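ABC transporter binding protein AcbH (Actinoplanes, PDB 3OO8) binds beta-D-galactopyranose with exclusive preference, serving as the extracellular solute receptor of an ABC transporter. Local coordinates at residues A[46-51]-A[329-334]; A[200-205]-A[223-228]. The protein carries 2 engineered substitutions. One frame throughout, in Å; residues are numbered along the deposited sequence.

In the fold
Contact 1 and contact 2 share no helix and lie on opposite sides of the chain's centre, their centres about 39 Å apart. Along the chain, contact 2 is nested inside the long excursion that contact 1 closes. Contact 1 joins helix 39-56 to helix 325-332, far apart in sequence, and is partly buried: its apolar part is buried leucine and phenylalanine, with an alanine next to the polar margin. Contact 2 joins helix 191-201 and the turn after it to helix 220-232; it is a surface contact, led by one isoleucine. In each, a lysine at the margin reaches water linking it to the other segment, through side chains in contact 1, a backbone carbonyl in contact 2.

Contact 1. Residues A[46-51]-A[329-334]; sequences ASLMQQ and AAFLKT
The ring of Phe-331 is met obliquely by Leu-48, whose CD2 lies 4.2 Å from Phe-331 CB; elsewhere the ring of Tyr-138 runs nearly parallel to it and that of Tyr-36 is inclined. The other flat group, the amide of Gln-51, has the methyl of Ala-330 set obliquely above its plane, CB lying 3.7 Å from NE2 and only a little farther from CD and OE1. This is helix-against-helix packing in the class 2 solute-binding protein fold, with helix 39-56 beside helix 325-332. The backbones are closest at Leu-48 and Phe-331, with CA atoms 5.9 Å apart; the small side chain of Ala-330 is consistent with so close an approach.

Leu-48 carries its CG anti to the backbone N (chi1 -178°), which sends its two methyls across the interface: CD1 meets Ala-330 CB at 4.2 Å while CD2 makes the apolar contact with Phe-331. Tyr-321 of helix 312-322 also touches Leu-48 and Gln-51. The Phe-331 side chain stands about 10 Å from that of His-67, a galactose-binding residue, and about 3 Å from a bound glycerol, probably from the crystallisation liquor.

The polar margin is joined through water. Gln-51 and Lys-333 extend from opposite directions, and one water accepts from both Gln-51 NE2 and Lys-333 NZ. A second water accepts from Lys-333 NZ at 2.8 Å and is hydrogen-bonded to Ser-47 OG. The lysine chain, bent at chi3 and chi4, turns back to the last turn of helix 325-332, and NZ donates to Ala-330 O at 2.9 Å, with a C=O...N angle of 113° and a tilt of 33° from the carbonyl plane.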
ATOM      1  N   ALA A  46     -12.114  -6.291  17.944  1.00 13.37           N
ATOM      2  CA  ALA A  46     -12.864  -7.027  18.986  1.00 12.47           C
ATOM      3  C   ALA A  46     -14.358  -7.022  18.674  1.00 12.86           C
ATOM      4  O   ALA A  46     -15.036  -8.057  18.744  1.00 12.32           O
ATOM      5  CB  ALA A  46     -12.613  -6.433  20.355  1.00 11.80           C
ATOM      6  N   SER A  47     -14.863  -5.859  18.296  1.00 13.67           N
ATOM      7  CA  SER A  47     -16.263  -5.730  17.915  1.00 14.82           C
ATOM      8  C   SER A  47     -16.579  -6.574  16.701  1.00 13.24           C
ATOM      9  O   SER A  47     -17.614  -7.218  16.645  1.00 13.32           O
ATOM     10  CB  SER A  47     -16.583  -4.268  17.596  1.00 16.22           C
ATOM     11  OG  SER A  47     -17.952  -4.120  17.293  1.00 21.85           O
ATOM     12  N   LEU A  48     -15.683  -6.557  15.709  1.00 12.96           N
ATOM     13  CA  LEU A  48     -15.905  -7.339  14.492  1.00 11.60           C
ATOM     14  C   LEU A  48     -16.018  -8.810  14.803  1.00 11.05           C
ATOM     15  O   LEU A  48     -16.822  -9.491  14.209  1.00 11.24           O
ATOM     16  CB  LEU A  48     -14.763  -7.153  13.487  1.00 10.81           C
ATOM     17  CG  LEU A  48     -14.891  -7.869  12.145  1.00 13.88           C
ATOM     18  CD1 LEU A  48     -16.066  -7.295  11.370  1.00 15.08           C
ATOM     19  CD2 LEU A  48     -13.574  -7.834  11.302  1.00 13.73           C
ATOM     20  N   MET A  49     -15.205  -9.304  15.735  1.00 10.05           N
ATOM     21  CA  MET A  49     -15.264 -10.742  16.001  1.00  8.54           C
ATOM     22  C   MET A  49     -16.576 -11.098  16.727  1.00 11.10           C
ATOM     23  O   MET A  49     -17.113 -12.193  16.527  1.00 12.02           O
ATOM     24  CB  MET A  49     -14.013 -11.215  16.742  1.00 10.41           C
ATOM     25  CG  MET A  49     -12.768 -11.250  15.819  1.00 10.29           C
ATOM     26  SD  MET A  49     -12.919 -12.427  14.485  1.00 13.30           S
ATOM     27  CE  MET A  49     -13.325 -11.322  13.109  1.00 14.25           C
ATOM     28  N   GLN A  50     -17.085 -10.178  17.559  1.00 13.41           N
ATOM     29  CA  GLN A  50     -18.418 -10.397  18.165  1.00 13.82           C
ATOM     30  C   GLN A  50     -19.460 -10.533  17.052  1.00 14.72           C
ATOM     31  O   GLN A  50     -20.308 -11.424  17.106  1.00 12.48           O
ATOM     32  CB  GLN A  50     -18.807  -9.248  19.092  1.00 13.57           C
ATOM     33  CG  GLN A  50     -17.841  -9.067  20.245  1.00 15.84           C
ATOM     34  CD  GLN A  50     -18.309  -8.046  21.240  1.00 17.99           C
ATOM     35  OE1 GLN A  50     -18.923  -7.045  20.887  1.00 18.45           O
ATOM     36  NE2 GLN A  50     -18.002  -8.289  22.506  1.00 21.03           N
ATOM     37  N   GLN A  51     -19.393  -9.674  16.029  1.00 13.67           N
ATOM     38  CA  GLN A  51     -20.335  -9.740  14.912  1.00 13.32           C
ATOM     39  C   GLN A  51     -20.147 -11.049  14.115  1.00 13.42           C
ATOM     40  O   GLN A  51     -21.123 -11.682  13.691  1.00 14.62           O
ATOM     41  CB  GLN A  51     -20.257  -8.485  14.036  1.00 14.79           C
ATOM     42  CG  GLN A  51     -20.611  -7.177  14.770  1.00 17.05           C
ATOM     43  CD  GLN A  51     -20.972  -6.060  13.775  1.00 21.73           C
ATOM     44  OE1 GLN A  51     -21.635  -6.316  12.772  1.00 35.99           O
ATOM     45  NE2 GLN A  51     -20.594  -4.845  14.079  1.00 27.73           N
ATOM     46  N   ALA A 329     -17.462  -2.846   6.405  1.00 10.96           N
ATOM     47  CA  ALA A 329     -18.069  -1.605   6.898  1.00 11.10           C
ATOM     48  C   ALA A 329     -18.027  -1.526   8.425  1.00 11.40           C
ATOM     49  O   ALA A 329     -17.739  -0.463   8.964  1.00 13.00           O
ATOM     50  CB  ALA A 329     -19.496  -1.467   6.409  1.00 12.03           C
ATOM     51  N   ALA A 330     -18.276  -2.653   9.086  1.00 13.55           N
ATOM     52  CA  ALA A 330     -18.247  -2.709  10.559  1.00 13.52           C
ATOM     53  C   ALA A 330     -16.859  -2.357  11.100  1.00 13.45           C
ATOM     54  O   ALA A 330     -16.706  -1.451  11.918  1.00 13.92           O
ATOM     55  CB  ALA A 330     -18.682  -4.057  11.039  1.00 14.53           C
ATOM     56  N   PHE A 331     -15.827  -3.028  10.597  1.00 13.19           N
ATOM     57  CA  PHE A 331     -14.462  -2.757  11.071  1.00 11.43           C
ATOM     58  C   PHE A 331     -14.040  -1.311  10.831  1.00 12.27           C
ATOM     59  O   PHE A 331     -13.298  -0.685  11.614  1.00 12.48           O
ATOM     60  CB  PHE A 331     -13.464  -3.696  10.375  1.00 10.89           C
ATOM     61  CG  PHE A 331     -12.065  -3.492  10.826  1.00 13.24           C
ATOM     62  CD1 PHE A 331     -11.634  -4.066  12.011  1.00 13.60           C
ATOM     63  CD2 PHE A 331     -11.169  -2.689  10.102  1.00 10.13           C
ATOM     64  CE1 PHE A 331     -10.333  -3.870  12.456  1.00 12.06           C
ATOM     65  CE2 PHE A 331      -9.889  -2.507  10.552  1.00 11.05           C
ATOM     66  CZ  PHE A 331      -9.463  -3.089  11.726  1.00 13.80           C
ATOM     67  N   LEU A 332     -14.476  -0.765   9.690  1.00 11.59           N
ATOM     68  CA  LEU A 332     -14.024   0.562   9.286  1.00 10.51           C
ATOM     69  C   LEU A 332     -14.798   1.760   9.859  1.00 13.80           C
ATOM     70  O   LEU A 332     -14.437   2.901   9.600  1.00 13.92           O
ATOM     71  CB  LEU A 332     -13.967   0.658   7.747  1.00 12.39           C
ATOM     72  CG  LEU A 332     -12.940  -0.306   7.113  1.00 10.72           C
ATOM     73  CD1 LEU A 332     -13.176  -0.273   5.601  1.00 11.46           C
ATOM     74  CD2 LEU A 332     -11.523   0.162   7.435  1.00 13.63           C
ATOM     75  N   LYS A 333     -15.814   1.504  10.679  1.00 13.76           N
ATOM     76  CA  LYS A 333     -16.618   2.620  11.229  1.00 13.38           C
ATOM     77  C   LYS A 333     -15.776   3.750  11.811  1.00 14.57           C
ATOM     78  O   LYS A 333     -16.065   4.937  11.579  1.00 16.43           O
ATOM     79  CB  LYS A 333     -17.586   2.099  12.303  1.00 15.36           C
ATOM     80  CG  LYS A 333     -18.730   1.277  11.763  1.00 18.84           C
ATOM     81  CD  LYS A 333     -19.752   0.995  12.897  1.00 21.35           C
ATOM     82  CE  LYS A 333     -19.108   0.207  14.053  1.00 24.97           C
ATOM     83  NZ  LYS A 333     -18.880  -1.266  13.821  1.00 20.36           N
ATOM     84  N   THR A 334     -14.742   3.395  12.570  1.00 12.49           N
ATOM     85  CA  THR A 334     -13.903   4.390  13.225  1.00 13.59           C
ATOM     86  C   THR A 334     -12.561   4.622  12.519  1.00 13.99           C
ATOM     87  O   THR A 334     -11.708   5.307  13.062  1.00 18.10           O
ATOM     88  CB  THR A 334     -13.586   3.993  14.689  1.00 13.88           C
ATOM     89  OG1 THR A 334     -12.885   2.733  14.735  1.00 17.38           O
ATOM     90  CG2 THR A 334     -14.848   3.892  15.525  1.00 14.91           C
TER
HETATM   91  O   HOH W   1     -18.759  -1.573  16.558  1.00 30.98           O
HETATM   92  O   HOH W   2     -21.255  -2.243  13.030  1.00 27.71           O

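Contact 2. Residues A[200-205]-A[223-228]; sequences RINGYD and TKVFDQ
Ile-201 buries the most surface here, inserting its two branches against helix 220-232 at different points. Its CD1 reaches Gln-228 CB at 3.7 Å and passes close over the backbone at Val-225, with CA 4.0 Å away. The other branch, CG2, lies 3.8 Å from Lys-224 CE, so the last methylene of the lysine packs on this methyl just before the charged NZ. With CG1 anti to the carbonyl carbon (chi1 -65°) and the chain extended beyond it, CD1 points at Gln-228 while CG2 faces the lysine.

These meetings pack the C-terminal end of helix 191-201 against helix 220-232 within the class 2 solute-binding protein fold, away from the galactose site. Val-225 extends the same interface to Phe-194 and Leu-197. At Gly-203 the backbone leaves helical geometry with phi 95°, and the next helix, 204-212, starts directly after it.

Lys-224 NZ donates to a water at 3.1 Å, and that water in turn donates to Ile-201 O at 3.3 Å; the same carbonyl accepts from Asn-288 ND2. The side chain of Asn-202 crosses that of Lys-224, its amide next to the ammonium and also against the Val-225 methyl CG2. Replacing this amide side chain by an alanine here would probably leave Lys-224 without this polar neighbour, turning more freely, and open a gap beside Val-225 CG2. Beyond the isoleucine, Gln-228 OE1 lies 3.9 Å from Ile-201 CD1.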
ATOM      1  N   ARG A 200       4.450   2.989 -13.858  1.00  9.56           N
ATOM      2  CA  ARG A 200       4.005   3.787 -15.011  1.00  8.07           C
ATOM      3  C   ARG A 200       4.880   3.602 -16.249  1.00  9.73           C
ATOM      4  O   ARG A 200       4.360   3.733 -17.352  1.00 13.34           O
ATOM      5  CB  ARG A 200       4.040   5.273 -14.635  1.00  7.85           C
ATOM      6  CG  ARG A 200       2.935   5.607 -13.647  1.00  7.68           C
ATOM      7  CD  ARG A 200       1.566   5.792 -14.333  1.00  6.93           C
ATOM      8  NE  ARG A 200       0.565   6.319 -13.396  1.00  9.50           N
ATOM      9  CZ  ARG A 200      -0.130   5.579 -12.539  1.00  9.98           C
ATOM     10  NH1 ARG A 200       0.006   4.250 -12.505  1.00  7.20           N
ATOM     11  NH2 ARG A 200      -0.982   6.166 -11.725  1.00  9.96           N
ATOM     12  N   ILE A 201       6.179   3.342 -16.068  1.00  9.80           N
ATOM     13  CA  ILE A 201       7.129   3.175 -17.201  1.00 10.44           C
ATOM     14  C   ILE A 201       7.210   1.715 -17.653  1.00 10.88           C
ATOM     15  O   ILE A 201       7.074   1.421 -18.855  1.00 14.03           O
ATOM     16  CB  ILE A 201       8.529   3.659 -16.803  1.00 12.94           C
ATOM     17  CG1 ILE A 201       8.436   5.158 -16.552  1.00 13.00           C
ATOM     18  CG2 ILE A 201       9.562   3.440 -17.934  1.00 12.01           C
ATOM     19  CD1 ILE A 201       9.657   5.737 -15.835  1.00 15.56           C
ATOM     20  N   ASN A 202       7.424   0.826 -16.672  1.00 10.77           N
ATOM     21  CA  ASN A 202       7.677  -0.599 -16.918  1.00 11.01           C
ATOM     22  C   ASN A 202       6.513  -1.552 -16.661  1.00 11.22           C
ATOM     23  O   ASN A 202       6.494  -2.677 -17.186  1.00 12.00           O
ATOM     24  CB  ASN A 202       8.921  -1.055 -16.147  1.00  9.58           C
ATOM     25  CG  ASN A 202      10.163  -0.262 -16.532  1.00 11.28           C
ATOM     26  OD1 ASN A 202      10.837   0.334 -15.670  1.00 16.52           O
ATOM     27  ND2 ASN A 202      10.427  -0.182 -17.827  1.00 10.52           N
ATOM     28  N   GLY A 203       5.553  -1.128 -15.836  1.00 12.59           N
ATOM     29  CA  GLY A 203       4.369  -1.914 -15.598  1.00 11.21           C
ATOM     30  C   GLY A 203       4.470  -2.789 -14.358  1.00 11.40           C
ATOM     31  O   GLY A 203       5.529  -2.903 -13.736  1.00 12.79           O
ATOM     32  N   TYR A 204       3.339  -3.408 -14.008  1.00 11.24           N
ATOM     33  CA  TYR A 204       3.204  -4.153 -12.747  1.00 10.88           C
ATOM     34  C   TYR A 204       4.024  -5.442 -12.748  1.00 11.06           C
ATOM     35  O   TYR A 204       4.732  -5.753 -11.783  1.00 10.76           O
ATOM     36  CB  TYR A 204       1.733  -4.512 -12.511  1.00 11.60           C
ATOM     37  CG  TYR A 204       1.485  -5.300 -11.243  1.00 10.80           C
ATOM     38  CD1 TYR A 204       1.314  -4.666 -10.025  1.00 11.87           C
ATOM     39  CD2 TYR A 204       1.354  -6.678 -11.285  1.00 14.07           C
ATOM     40  CE1 TYR A 204       1.080  -5.393  -8.862  1.00 13.79           C
ATOM     41  CE2 TYR A 204       1.119  -7.405 -10.120  1.00 15.68           C
ATOM     42  CZ  TYR A 204       0.970  -6.757  -8.929  1.00 18.64           C
ATOM     43  OH  TYR A 204       0.740  -7.498  -7.790  1.00 26.28           O
ATOM     44  N   ASP A 205       3.894  -6.218 -13.824  1.00 12.14           N
ATOM     45  CA  ASP A 205       4.613  -7.481 -13.877  1.00 14.66           C
ATOM     46  C   ASP A 205       6.119  -7.307 -13.719  1.00 11.44           C
ATOM     47  O   ASP A 205       6.779  -8.020 -12.944  1.00 12.38           O
ATOM     48  CB  ASP A 205       4.303  -8.212 -15.179  1.00 15.00           C
ATOM     49  CG  ASP A 205       2.885  -8.766 -15.215  1.00 26.17           C
ATOM     50  OD1 ASP A 205       2.261  -8.930 -14.137  1.00 29.45           O
ATOM     51  OD2 ASP A 205       2.402  -9.038 -16.336  1.00 34.52           O
ATOM     52  N   THR A 223      17.211   1.959 -14.976  1.00 12.93           N
ATOM     53  CA  THR A 223      17.858   3.188 -15.413  1.00 13.64           C
ATOM     54  C   THR A 223      16.800   4.164 -15.896  1.00 12.40           C
ATOM     55  O   THR A 223      16.872   5.353 -15.582  1.00 13.05           O
ATOM     56  CB  THR A 223      18.845   2.937 -16.580  1.00 12.31           C
ATOM     57  OG1 THR A 223      19.668   1.799 -16.268  1.00 15.36           O
ATOM     58  CG2 THR A 223      19.740   4.179 -16.760  1.00 12.93           C
ATOM     59  N   LYS A 224      15.810   3.662 -16.606  1.00 12.41           N
ATOM     60  CA  LYS A 224      14.748   4.514 -17.144  1.00 13.37           C
ATOM     61  C   LYS A 224      13.911   5.145 -16.054  1.00 14.59           C
ATOM     62  O   LYS A 224      13.471   6.300 -16.200  1.00 15.16           O
ATOM     63  CB  LYS A 224      13.866   3.746 -18.103  1.00 16.85           C
ATOM     64  CG  LYS A 224      14.493   3.439 -19.455  1.00 22.10           C
ATOM     65  CD  LYS A 224      13.474   2.704 -20.283  1.00 29.92           C
ATOM     66  CE  LYS A 224      12.650   1.825 -19.353  1.00 31.82           C
ATOM     67  NZ  LYS A 224      11.994   0.694 -20.013  1.00 27.56           N
ATOM     68  N   VAL A 225      13.660   4.393 -14.982  1.00 12.29           N
ATOM     69  CA  VAL A 225      12.998   4.975 -13.801  1.00 12.18           C
ATOM     70  C   VAL A 225      13.754   6.167 -13.236  1.00 12.60           C
ATOM     71  O   VAL A 225      13.184   7.238 -13.017  1.00 11.84           O
ATOM     72  CB  VAL A 225      12.733   3.932 -12.692  1.00 13.03           C
ATOM     73  CG1 VAL A 225      12.289   4.627 -11.379  1.00 13.38           C
ATOM     74  CG2 VAL A 225      11.707   2.920 -13.153  1.00 14.21           C
ATOM     75  N   PHE A 226      15.049   5.990 -13.028  1.00 10.53           N
ATOM     76  CA  PHE A 226      15.845   7.055 -12.435  1.00 11.62           C
ATOM     77  C   PHE A 226      16.042   8.239 -13.382  1.00 12.05           C
ATOM     78  O   PHE A 226      16.113   9.411 -12.942  1.00 14.19           O
ATOM     79  CB  PHE A 226      17.157   6.493 -11.855  1.00 11.33           C
ATOM     80  CG  PHE A 226      16.989   5.782 -10.509  1.00 11.00           C
ATOM     81  CD1 PHE A 226      16.722   6.495  -9.344  1.00 12.36           C
ATOM     82  CD2 PHE A 226      17.132   4.397 -10.421  1.00 12.71           C
ATOM     83  CE1 PHE A 226      16.572   5.841  -8.118  1.00 13.84           C
ATOM     84  CE2 PHE A 226      17.008   3.740  -9.195  1.00 12.58           C
ATOM     85  CZ  PHE A 226      16.721   4.448  -8.055  1.00 15.48           C
ATOM     86  N   ASP A 227      16.136   7.946 -14.674  1.00 13.75           N
ATOM     87  CA  ASP A 227      16.210   8.989 -15.708  1.00 14.72           C
ATOM     88  C   ASP A 227      14.947   9.837 -15.678  1.00 14.24           C
ATOM     89  O   ASP A 227      15.028  11.064 -15.729  1.00 17.04           O
ATOM     90  CB  ASP A 227      16.490   8.410 -17.098  1.00 13.97           C
ATOM     91  CG  ASP A 227      17.938   7.953 -17.254  1.00 15.44           C
ATOM     92  OD1 ASP A 227      18.810   8.406 -16.496  1.00 18.10           O
ATOM     93  OD2 ASP A 227      18.209   7.141 -18.162  1.00 22.93           O
ATOM     94  N   GLN A 228      13.787   9.201 -15.507  1.00 12.36           N
ATOM     95  CA  GLN A 228      12.542   9.973 -15.404  1.00 12.74           C
ATOM     96  C   GLN A 228      12.550  10.799 -14.125  1.00 13.52           C
ATOM     97  O   GLN A 228      12.083  11.944 -14.084  1.00 13.14           O
ATOM     98  CB  GLN A 228      11.315   9.041 -15.408  1.00 12.13           C
ATOM     99  CG  GLN A 228      10.018   9.742 -15.843  1.00 12.97           C
ATOM    100  CD  GLN A 228       9.683   9.616 -17.339  1.00 16.81           C
ATOM    101  OE1 GLN A 228      10.292   8.836 -18.087  1.00 18.63           O
ATOM    102  NE2 GLN A 228       8.655  10.350 -17.766  1.00 12.90           N
TER
HETATM  103  O   HOH W   3       9.157  -0.272 -20.757  1.00 45.73           O